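Local coordinates for stress-induced protein 1 (PDB 4YE0) that is a small heat shock chaperone of Caenorhabditis elegans that probably binds unfolded proteins, through a chain built round an alpha-crystallin domain, at residues N4-T9 with F13-D18; L27-E32 with I70-N75; H34-E39 with M80-P85. All blocks are in the same frame, centred on the assembly; numbering follows the deposited sequence.

Interaction 1: residues N4-T9 with F13-D18; sequences NEVENT and FCVKLD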
loop_
_atom_site.group_PDB
_atom_site.type_symbol
_atom_site.label_atom_id
_atom_site.label_comp_id
_atom_site.label_asym_id
_atom_site.label_seq_id
_atom_site.Cartn_x
_atom_site.Cartn_y
_atom_site.Cartn_z
ATOM N N ASN A 4 -4.219 -12.999 3.233
ATOM C CA ASN A 4 -5.406 -13.740 2.787
ATOM C C ASN A 4 -5.750 -14.927 3.699
ATOM O O ASN A 4 -6.716 -14.858 4.459
ATOM C CB ASN A 4 -5.235 -14.207 1.331
ATOM C CG ASN A 4 -4.794 -13.088 0.399
ATOM O OD1 ASN A 4 -4.005 -13.312 -0.521
ATOM N ND2 ASN A 4 -5.295 -11.877 0.633
ATOM N N GLU A 5 -4.963 -16.001 3.623
ATOM C CA GLU A 5 -5.172 -17.196 4.448
ATOM C C GLU A 5 -4.076 -17.337 5.497
ATOM O O GLU A 5 -2.892 -17.341 5.160
ATOM C CB GLU A 5 -5.178 -18.472 3.589
ATOM C CG GLU A 5 -6.552 -19.097 3.346
ATOM C CD GLU A 5 -7.091 -18.879 1.935
ATOM O OE1 GLU A 5 -8.331 -18.883 1.785
ATOM O OE2 GLU A 5 -6.285 -18.741 0.988
ATOM N N VAL A 6 -4.479 -17.442 6.762
ATOM C CA VAL A 6 -3.612 -17.960 7.816
ATOM C C VAL A 6 -4.074 -19.388 8.090
ATOM O O VAL A 6 -5.263 -19.629 8.313
ATOM C CB VAL A 6 -3.705 -17.132 9.115
ATOM C CG1 VAL A 6 -2.844 -17.751 10.212
ATOM C CG2 VAL A 6 -3.289 -15.689 8.861
ATOM N N GLU A 7 -3.131 -20.327 8.061
ATOM C CA GLU A 7 -3.417 -21.742 8.285
ATOM C C GLU A 7 -2.519 -22.245 9.413
ATOM O O GLU A 7 -1.367 -21.824 9.531
ATOM C CB GLU A 7 -3.160 -22.534 7.002
ATOM C CG GLU A 7 -3.765 -23.930 6.981
ATOM C CD GLU A 7 -2.930 -24.912 6.178
ATOM O OE1 GLU A 7 -1.777 -25.187 6.586
ATOM O OE2 GLU A 7 -3.425 -25.413 5.143
ATOM N N ASN A 8 -3.050 -23.142 10.241
ATOM C CA ASN A 8 -2.356 -23.565 11.457
ATOM C C ASN A 8 -2.914 -24.874 12.025
ATOM O O ASN A 8 -3.830 -24.868 12.850
ATOM C CB ASN A 8 -2.440 -22.444 12.504
ATOM C CG ASN A 8 -1.607 -22.723 13.744
ATOM O OD1 ASN A 8 -0.836 -23.681 13.795
ATOM N ND2 ASN A 8 -1.757 -21.871 14.751
ATOM N N THR A 9 -2.348 -25.989 11.573
ATOM C CA THR A 9 -2.716 -27.317 12.059
ATOM C C THR A 9 -1.488 -27.960 12.708
ATOM O O THR A 9 -0.451 -27.313 12.848
ATOM C CB THR A 9 -3.228 -28.201 10.902
ATOM O OG1 THR A 9 -2.168 -28.448 9.970
ATOM C CG2 THR A 9 -4.386 -27.519 10.180
ATOM N N PHE A 13 2.154 -24.776 9.100
ATOM C CA PHE A 13 1.718 -23.401 9.284
ATOM C C PHE A 13 1.815 -22.738 7.920
ATOM O O PHE A 13 2.750 -23.002 7.166
ATOM C CB PHE A 13 2.620 -22.683 10.284
ATOM C CG PHE A 13 2.199 -21.272 10.573
ATOM C CD1 PHE A 13 1.181 -21.012 11.478
ATOM C CD2 PHE A 13 2.823 -20.203 9.942
ATOM C CE1 PHE A 13 0.789 -19.713 11.748
ATOM C CE2 PHE A 13 2.435 -18.902 10.210
ATOM C CZ PHE A 13 1.418 -18.656 11.115
ATOM N N CYS A 14 0.846 -21.893 7.592
ATOM C CA CYS A 14 0.855 -21.222 6.301
ATOM C C CYS A 14 0.236 -19.841 6.409
ATOM O O CYS A 14 -0.779 -19.654 7.074
ATOM C CB CYS A 14 0.112 -22.053 5.256
ATOM S SG CYS A 14 0.735 -21.823 3.574
ATOM N N VAL A 15 0.877 -18.875 5.766
ATOM C CA VAL A 15 0.335 -17.538 5.632
ATOM C C VAL A 15 0.370 -17.190 4.148
ATOM O O VAL A 15 1.268 -17.629 3.430
ATOM C CB VAL A 15 1.153 -16.525 6.456
ATOM C CG1 VAL A 15 0.760 -15.101 6.110
ATOM C CG2 VAL A 15 0.950 -16.776 7.941
ATOM N N LYS A 16 -0.618 -16.425 3.693
ATOM C CA LYS A 16 -0.658 -15.944 2.314
ATOM C C LYS A 16 -0.960 -14.453 2.286
ATOM O O LYS A 16 -1.951 -14.019 2.869
ATOM C CB LYS A 16 -1.712 -16.705 1.512
ATOM C CG LYS A 16 -1.215 -18.022 0.944
ATOM C CD LYS A 16 -2.276 -18.689 0.078
ATOM C CE LYS A 16 -1.684 -19.772 -0.814
ATOM N NZ LYS A 16 -1.520 -21.064 -0.091
ATOM N N LEU A 17 -0.107 -13.683 1.609
ATOM C CA LEU A 17 -0.247 -12.226 1.532
ATOM C C LEU A 17 -0.454 -11.763 0.097
ATOM O O LEU A 17 0.066 -12.370 -0.841
ATOM C CB LEU A 17 1.007 -11.516 2.060
ATOM C CG LEU A 17 1.573 -11.841 3.442
ATOM C CD1 LEU A 17 0.486 -11.745 4.498
ATOM C CD2 LEU A 17 2.239 -13.211 3.457
ATOM N N ASP A 18 -1.194 -10.666 -0.054
ATOM C CA ASP A 18 -1.327 -9.977 -1.332
ATOM C C ASP A 18 -0.163 -8.998 -1.448
ATOM O O ASP A 18 -0.089 -8.011 -0.717
ATOM C CB ASP A 18 -2.666 -9.237 -1.417
ATOM C CG ASP A 18 -2.941 -8.665 -2.804
ATOM O OD1 ASP A 18 -4.098 -8.268 -3.056
ATOM O OD2 ASP A 18 -2.012 -8.609 -3.641
#
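F13 and N8 cross obliquely, each with its CG anti to the backbone nitrogen (chi1 -178° for F13), which carries the ring toward the opposing strand. CD1 of F13 comes to 3.3 Å from the carbonyl O of E7. The amide of N8 meets the ring at its edge, CG of N8 lying 4.0 Å from CD1 of F13, with the two planes 76° apart, so the groups do not stack. The same face carries V6 and V15, whose methyls V6 CG2 and V15 CG2 are a loose 4.5 Å apart. F13 is buried against L61 and V15 against L3, whereas N8 lies at the surface and its OD1 accepts a hydrogen bond from NZ of K86.

On the other face, E7 and C14 form an antiparallel hydrogen-bonded pair. CB of E7 sits 3.7 Å from CB of C14, and the small C14 side chain suits this position beside T81. The nitrogen of E7 bonds to O of C14 at 2.6 Å, in the carbonyl plane. The return bond, C14 N to E7 O at 2.9 Å, is straight at hydrogen (167°) although its donor stands above the carbonyl plane. Further along, K16 N bonds to O of E5, while the link from N4 N to K16 O is so short that its length is doubtful. E5 and K16 run alongside each other, but OE2 of E5 remains 5.4 Å from NZ of K16, so any attraction between their opposite charges is probably weak.

The hold is therefore mainly a backbone one: paired amides and carbonyls tie the short outer strand 6-8 to strand 12-18 as a beta hairpin, and its mostly polar side chains suit an exposed edge, while F13, V15 and L17 are buried.

Interaction 2: residues L27-E32 with I70-N75; sequences LKVNLE and IHTVIN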
loop_
_atom_site.group_PDB
_atom_site.type_symbol
_atom_site.label_atom_id
_atom_site.label_comp_id
_atom_site.label_asym_id
_atom_site.label_seq_id
_atom_site.Cartn_x
_atom_site.Cartn_y
_atom_site.Cartn_z
ATOM N N LEU A 27 10.739 -6.321 -1.545
ATOM C CA LEU A 27 10.166 -7.067 -0.436
ATOM C C LEU A 27 11.228 -7.666 0.466
ATOM O O LEU A 27 12.274 -8.115 0.002
ATOM C CB LEU A 27 9.249 -8.164 -0.965
ATOM C CG LEU A 27 7.979 -7.613 -1.609
ATOM C CD1 LEU A 27 7.382 -8.644 -2.551
ATOM C CD2 LEU A 27 6.964 -7.182 -0.553
ATOM N N LYS A 28 10.935 -7.656 1.763
ATOM C CA LYS A 28 11.801 -8.210 2.793
ATOM C C LYS A 28 10.992 -9.154 3.659
ATOM O O LYS A 28 9.867 -8.838 4.044
ATOM C CB LYS A 28 12.344 -7.094 3.693
ATOM C CG LYS A 28 13.727 -6.585 3.329
ATOM C CD LYS A 28 14.396 -5.920 4.527
ATOM C CE LYS A 28 15.867 -5.629 4.264
ATOM N NZ LYS A 28 16.063 -4.441 3.388
ATOM N N VAL A 29 11.571 -10.308 3.972
ATOM C CA VAL A 29 10.999 -11.207 4.960
ATOM C C VAL A 29 12.081 -11.504 5.986
ATOM O O VAL A 29 13.156 -11.996 5.644
ATOM C CB VAL A 29 10.488 -12.518 4.336
ATOM C CG1 VAL A 29 9.898 -13.413 5.418
ATOM C CG2 VAL A 29 9.449 -12.219 3.266
ATOM N N ASN A 30 11.787 -11.185 7.241
ATOM C CA ASN A 30 12.732 -11.371 8.324
ATOM C C ASN A 30 12.119 -12.183 9.453
ATOM O O ASN A 30 10.918 -12.096 9.714
ATOM C CB ASN A 30 13.214 -10.010 8.837
ATOM C CG ASN A 30 14.074 -9.277 7.824
ATOM O OD1 ASN A 30 13.698 -8.220 7.321
ATOM N ND2 ASN A 30 15.234 -9.837 7.513
ATOM N N LEU A 31 12.956 -12.991 10.096
ATOM C CA LEU A 31 12.580 -13.745 11.276
ATOM C C LEU A 31 13.457 -13.323 12.453
ATOM O O LEU A 31 14.676 -13.214 12.324
ATOM C CB LEU A 31 12.755 -15.235 11.031
ATOM C CG LEU A 31 12.386 -16.176 12.176
ATOM C CD1 LEU A 31 10.927 -15.998 12.568
ATOM C CD2 LEU A 31 12.652 -17.610 11.751
ATOM N N GLU A 32 12.817 -13.107 13.597
ATOM C CA GLU A 32 13.496 -12.674 14.807
ATOM C C GLU A 32 12.875 -13.437 15.967
ATOM O O GLU A 32 11.778 -13.117 16.404
ATOM C CB GLU A 32 13.313 -11.167 14.963
ATOM C CG GLU A 32 14.368 -10.473 15.799
ATOM C CD GLU A 32 14.107 -8.982 15.918
ATOM O OE1 GLU A 32 14.697 -8.345 16.814
ATOM O OE2 GLU A 32 13.307 -8.446 15.122
ATOM N N ILE A 70 11.290 -23.055 7.275
ATOM C CA ILE A 70 10.350 -22.055 6.797
ATOM C C ILE A 70 10.698 -21.717 5.350
ATOM O O ILE A 70 11.879 -21.603 5.008
ATOM C CB ILE A 70 10.377 -20.798 7.691
ATOM C CG1 ILE A 70 9.182 -19.894 7.393
ATOM C CG2 ILE A 70 11.683 -20.031 7.535
ATOM C CD1 ILE A 70 8.762 -19.078 8.599
ATOM N N HIS A 71 9.680 -21.583 4.502
ATOM C CA HIS A 71 9.901 -21.353 3.076
ATOM C C HIS A 71 8.989 -20.250 2.555
ATOM O O HIS A 71 7.790 -20.241 2.835
ATOM C CB HIS A 71 9.667 -22.650 2.298
ATOM C CG HIS A 71 10.311 -22.668 0.947
ATOM N ND1 HIS A 71 9.604 -22.454 -0.218
ATOM C CD2 HIS A 71 11.597 -22.872 0.575
ATOM C CE1 HIS A 71 10.427 -22.528 -1.249
ATOM N NE2 HIS A 71 11.642 -22.780 -0.795
ATOM N N THR A 72 9.566 -19.328 1.791
ATOM C CA THR A 72 8.853 -18.158 1.286
ATOM C C THR A 72 8.854 -18.192 -0.240
ATOM O O THR A 72 9.909 -18.314 -0.852
ATOM C CB THR A 72 9.549 -16.862 1.766
ATOM O OG1 THR A 72 9.559 -16.816 3.199
ATOM C CG2 THR A 72 8.855 -15.628 1.240
ATOM N N VAL A 73 7.676 -18.095 -0.851
ATOM C CA VAL A 73 7.577 -17.999 -2.312
ATOM C C VAL A 73 6.554 -16.948 -2.731
ATOM O O VAL A 73 5.549 -16.738 -2.052
ATOM C CB VAL A 73 7.208 -19.348 -2.993
ATOM C CG1 VAL A 73 8.331 -20.369 -2.857
ATOM C CG2 VAL A 73 5.910 -19.909 -2.445
ATOM N N ILE A 74 6.834 -16.290 -3.851
ATOM C CA ILE A 74 5.896 -15.390 -4.501
ATOM C C ILE A 74 5.575 -15.994 -5.865
ATOM O O ILE A 74 6.490 -16.308 -6.623
ATOM C CB ILE A 74 6.507 -13.992 -4.713
ATOM C CG1 ILE A 74 6.970 -13.398 -3.382
ATOM C CG2 ILE A 74 5.499 -13.060 -5.377
ATOM C CD1 ILE A 74 7.731 -12.100 -3.536
ATOM N N ASN A 75 4.288 -16.156 -6.175
ATOM C CA ASN A 75 3.873 -16.720 -7.467
ATOM C C ASN A 75 3.769 -15.633 -8.539
ATOM O O ASN A 75 4.092 -14.474 -8.285
ATOM C CB ASN A 75 2.561 -17.518 -7.328
ATOM C CG ASN A 75 1.358 -16.649 -6.990
ATOM O OD1 ASN A 75 1.388 -15.427 -7.132
ATOM N ND2 ASN A 75 0.282 -17.288 -6.543
#
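L27 and I74 meet at a slant, their side chains crossing rather than lying end on, with CD1 of L27 3.6 Å from CD1 of I74. I74 reaches out because CG1 stands anti to the carbonyl carbon and the chain then runs extended to CD1 (chi2 173°). L27 likewise holds CG beside its own backbone nitrogen and sends one branch across, and its side chain also touches V19 and F22. Two residues with a methyl at the delta position suit this end of the contact, where the alpha carbons of L27 and I74 are 10.2 Å apart and shorter groups would probably not meet.

V29 and T72 are arranged differently. They point straight at each other, tip to tip, and the backbones are nearer here, the CA of V29 lying 8.1 Å from the CA of T72, so short beta-branched residues suffice. The methyl CG2 of T72 faces CG2 of V29 at 4.0 Å. The other branches pair as well, but loosely: OG1 of T72 stands 4.1 Å from CG1 of V29, a polar atom beside a methyl with no bond between them. No hydrogen bond joins the two strands, and only 178 Å² is buried between them, so the association is one of van der Waals contact alone, light and near the surface.

In alpha-crystallin domains the edge strands at this place line a hydrophobic groove that can receive an I-X-I/V-type motif from a C-terminal extension, and L27, V29, T72 and I74 are probably part of such a groove here. Strand 27-32 is bonded through its backbone to strand 35-45, K28 pairing with E39 and N30 with T37, while strand 71-74 is bonded to strand 79-85, so the contact joins the outermost strands of two different sheets.

Interaction 3: residues H34-E39 with M80-P85; sequences HVLTIE and MTIDAP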
loop_
_atom_site.group_PDB
_atom_site.type_symbol
_atom_site.label_atom_id
_atom_site.label_comp_id
_atom_site.label_asym_id
_atom_site.label_seq_id
_atom_site.Cartn_x
_atom_site.Cartn_y
_atom_site.Cartn_z
ATOM N N HIS A 34 10.570 -15.950 17.173
ATOM C CA HIS A 34 9.345 -16.456 16.544
ATOM C C HIS A 34 8.574 -15.361 15.804
ATOM O O HIS A 34 7.474 -15.606 15.304
ATOM C CB HIS A 34 8.436 -17.098 17.598
ATOM C CG HIS A 34 8.769 -18.526 17.893
ATOM N ND1 HIS A 34 8.121 -19.582 17.287
ATOM C CD2 HIS A 34 9.680 -19.074 18.730
ATOM C CE1 HIS A 34 8.624 -20.719 17.736
ATOM N NE2 HIS A 34 9.570 -20.438 18.614
ATOM N N VAL A 35 9.145 -14.161 15.730
ATOM C CA VAL A 35 8.454 -13.028 15.121
ATOM C C VAL A 35 8.820 -12.892 13.638
ATOM O O VAL A 35 9.981 -12.705 13.275
ATOM C CB VAL A 35 8.722 -11.720 15.894
ATOM C CG1 VAL A 35 8.042 -10.537 15.215
ATOM C CG2 VAL A 35 8.229 -11.861 17.331
ATOM N N LEU A 36 7.798 -13.000 12.795
ATOM C CA LEU A 36 7.943 -12.924 11.356
ATOM C C LEU A 36 7.469 -11.562 10.855
ATOM O O LEU A 36 6.336 -11.153 11.119
ATOM C CB LEU A 36 7.119 -14.040 10.711
ATOM C CG LEU A 36 7.403 -14.342 9.244
ATOM C CD1 LEU A 36 8.804 -14.898 9.075
ATOM C CD2 LEU A 36 6.375 -15.325 8.714
ATOM N N THR A 37 8.345 -10.874 10.133
ATOM C CA THR A 37 8.092 -9.538 9.613
ATOM C C THR A 37 8.195 -9.528 8.092
ATOM O O THR A 37 9.226 -9.908 7.543
ATOM C CB THR A 37 9.128 -8.548 10.185
ATOM O OG1 THR A 37 9.065 -8.571 11.618
ATOM C CG2 THR A 37 8.866 -7.133 9.700
ATOM N N ILE A 38 7.128 -9.097 7.421
ATOM C CA ILE A 38 7.136 -8.915 5.973
ATOM C C ILE A 38 6.987 -7.435 5.656
ATOM O O ILE A 38 6.040 -6.792 6.111
ATOM C CB ILE A 38 5.989 -9.676 5.282
ATOM C CG1 ILE A 38 6.028 -11.162 5.654
ATOM C CG2 ILE A 38 6.064 -9.485 3.773
ATOM C CD1 ILE A 38 5.180 -11.520 6.854
ATOM N N GLU A 39 7.914 -6.913 4.856
ATOM C CA GLU A 39 7.960 -5.495 4.516
ATOM C C GLU A 39 8.040 -5.283 3.013
ATOM O O GLU A 39 8.719 -6.026 2.306
ATOM C CB GLU A 39 9.181 -4.833 5.161
ATOM C CG GLU A 39 8.999 -4.498 6.627
ATOM C CD GLU A 39 10.198 -3.778 7.218
ATOM O OE1 GLU A 39 10.758 -2.882 6.551
ATOM O OE2 GLU A 39 10.575 -4.106 8.361
ATOM N N MET A 80 2.263 -13.958 -2.089
ATOM C CA MET A 80 3.337 -14.572 -1.325
ATOM C C MET A 80 2.748 -15.629 -0.412
ATOM O O MET A 80 1.726 -15.399 0.233
ATOM C CB MET A 80 4.081 -13.530 -0.492
ATOM C CG MET A 80 5.337 -14.064 0.180
ATOM S SD MET A 80 6.287 -12.748 0.965
ATOM C CE MET A 80 5.177 -12.373 2.289
ATOM N N THR A 81 3.385 -16.791 -0.358
ATOM C CA THR A 81 3.041 -17.764 0.662
ATOM C C THR A 81 4.282 -18.139 1.461
ATOM O O THR A 81 5.361 -18.375 0.911
ATOM C CB THR A 81 2.307 -19.012 0.107
ATOM O OG1 THR A 81 2.085 -19.948 1.171
ATOM C CG2 THR A 81 3.091 -19.688 -0.983
ATOM N N ILE A 82 4.111 -18.142 2.777
ATOM C CA ILE A 82 5.154 -18.529 3.696
ATOM C C ILE A 82 4.637 -19.754 4.421
ATOM O O ILE A 82 3.555 -19.712 5.003
ATOM C CB ILE A 82 5.449 -17.411 4.711
ATOM C CG1 ILE A 82 5.911 -16.145 3.979
ATOM C CG2 ILE A 82 6.498 -17.877 5.712
ATOM C CD1 ILE A 82 5.971 -14.907 4.850
ATOM N N ASP A 83 5.393 -20.846 4.378
ATOM C CA ASP A 83 4.966 -22.065 5.053
ATOM C C ASP A 83 6.111 -22.793 5.744
ATOM O O ASP A 83 7.277 -22.637 5.375
ATOM C CB ASP A 83 4.235 -22.999 4.076
ATOM C CG ASP A 83 5.180 -23.752 3.154
ATOM O OD1 ASP A 83 5.006 -24.979 3.002
ATOM O OD2 ASP A 83 6.096 -23.126 2.587
ATOM N N ALA A 84 5.758 -23.580 6.756
ATOM C CA ALA A 84 6.720 -24.389 7.496
ATOM C C ALA A 84 6.020 -25.594 8.128
ATOM O O ALA A 84 4.847 -25.507 8.489
ATOM C CB ALA A 84 7.390 -23.545 8.568
ATOM N N PRO A 85 6.730 -26.728 8.252
ATOM C CA PRO A 85 6.164 -27.833 9.030
ATOM C C PRO A 85 6.225 -27.563 10.532
ATOM O O PRO A 85 6.978 -26.691 10.976
ATOM C CB PRO A 85 7.053 -29.025 8.660
ATOM C CG PRO A 85 8.333 -28.431 8.186
ATOM C CD PRO A 85 7.989 -27.103 7.579
#
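No flat group takes part where L36 and I38 meet M80 and I82: all four side chains are aliphatic or thioether, and F59 of strand 49-60, in their own sheet, is touched by L36 and I38. The chain of M80 runs extended and then bends at chi3 (70°), which brings the methyl CE across I38, where it lies 3.7 Å from CG1 of I38; its 3.4 Å approach to CG2 of I38 is tighter than usual, and the exact value is doubtful. The two side chains slide past each other in opposite directions. I82 instead meets its partners tip to tip, CD1 of I82 being 3.8 Å from CG1 of I38 and 3.9 Å from CD2 of L36. An alanine here in place of I38 removes the branches against which the M80 methyl and the I82 tip rest, and is likely to open a gap between the sheets and set the thioether free to turn. L36, I38 and I82 suit the layer by offering branched methyl tips, and the unbranched M80 by its bend. All four are buried, as expected of the hydrophobic core between two face-to-face sheets, the beta sandwich of the alpha-crystallin domain.

In the fold
Interactions 1 and 3 share the four-stranded sheet and are 9 Å apart between centres: strand 12-18 pairs on its second side with strand 79-85, F13 N lying 2.9 Å from A84 O and L17 N 2.9 Å from M80 O. Interactions 2 and 3 both bridge the two sheets, with centres only 5 Å apart, interaction 3 in the core and interaction 2 at the sandwich edge; V73 O to T81 N, 2.7 Å, joins their strands. Interactions 1 and 2, whose centres are 13 Å apart, do not touch and sit at opposite edges of the four-stranded sheet. Interaction 2 lies at the probable groove for a C-terminal I-X-I/V-type motif.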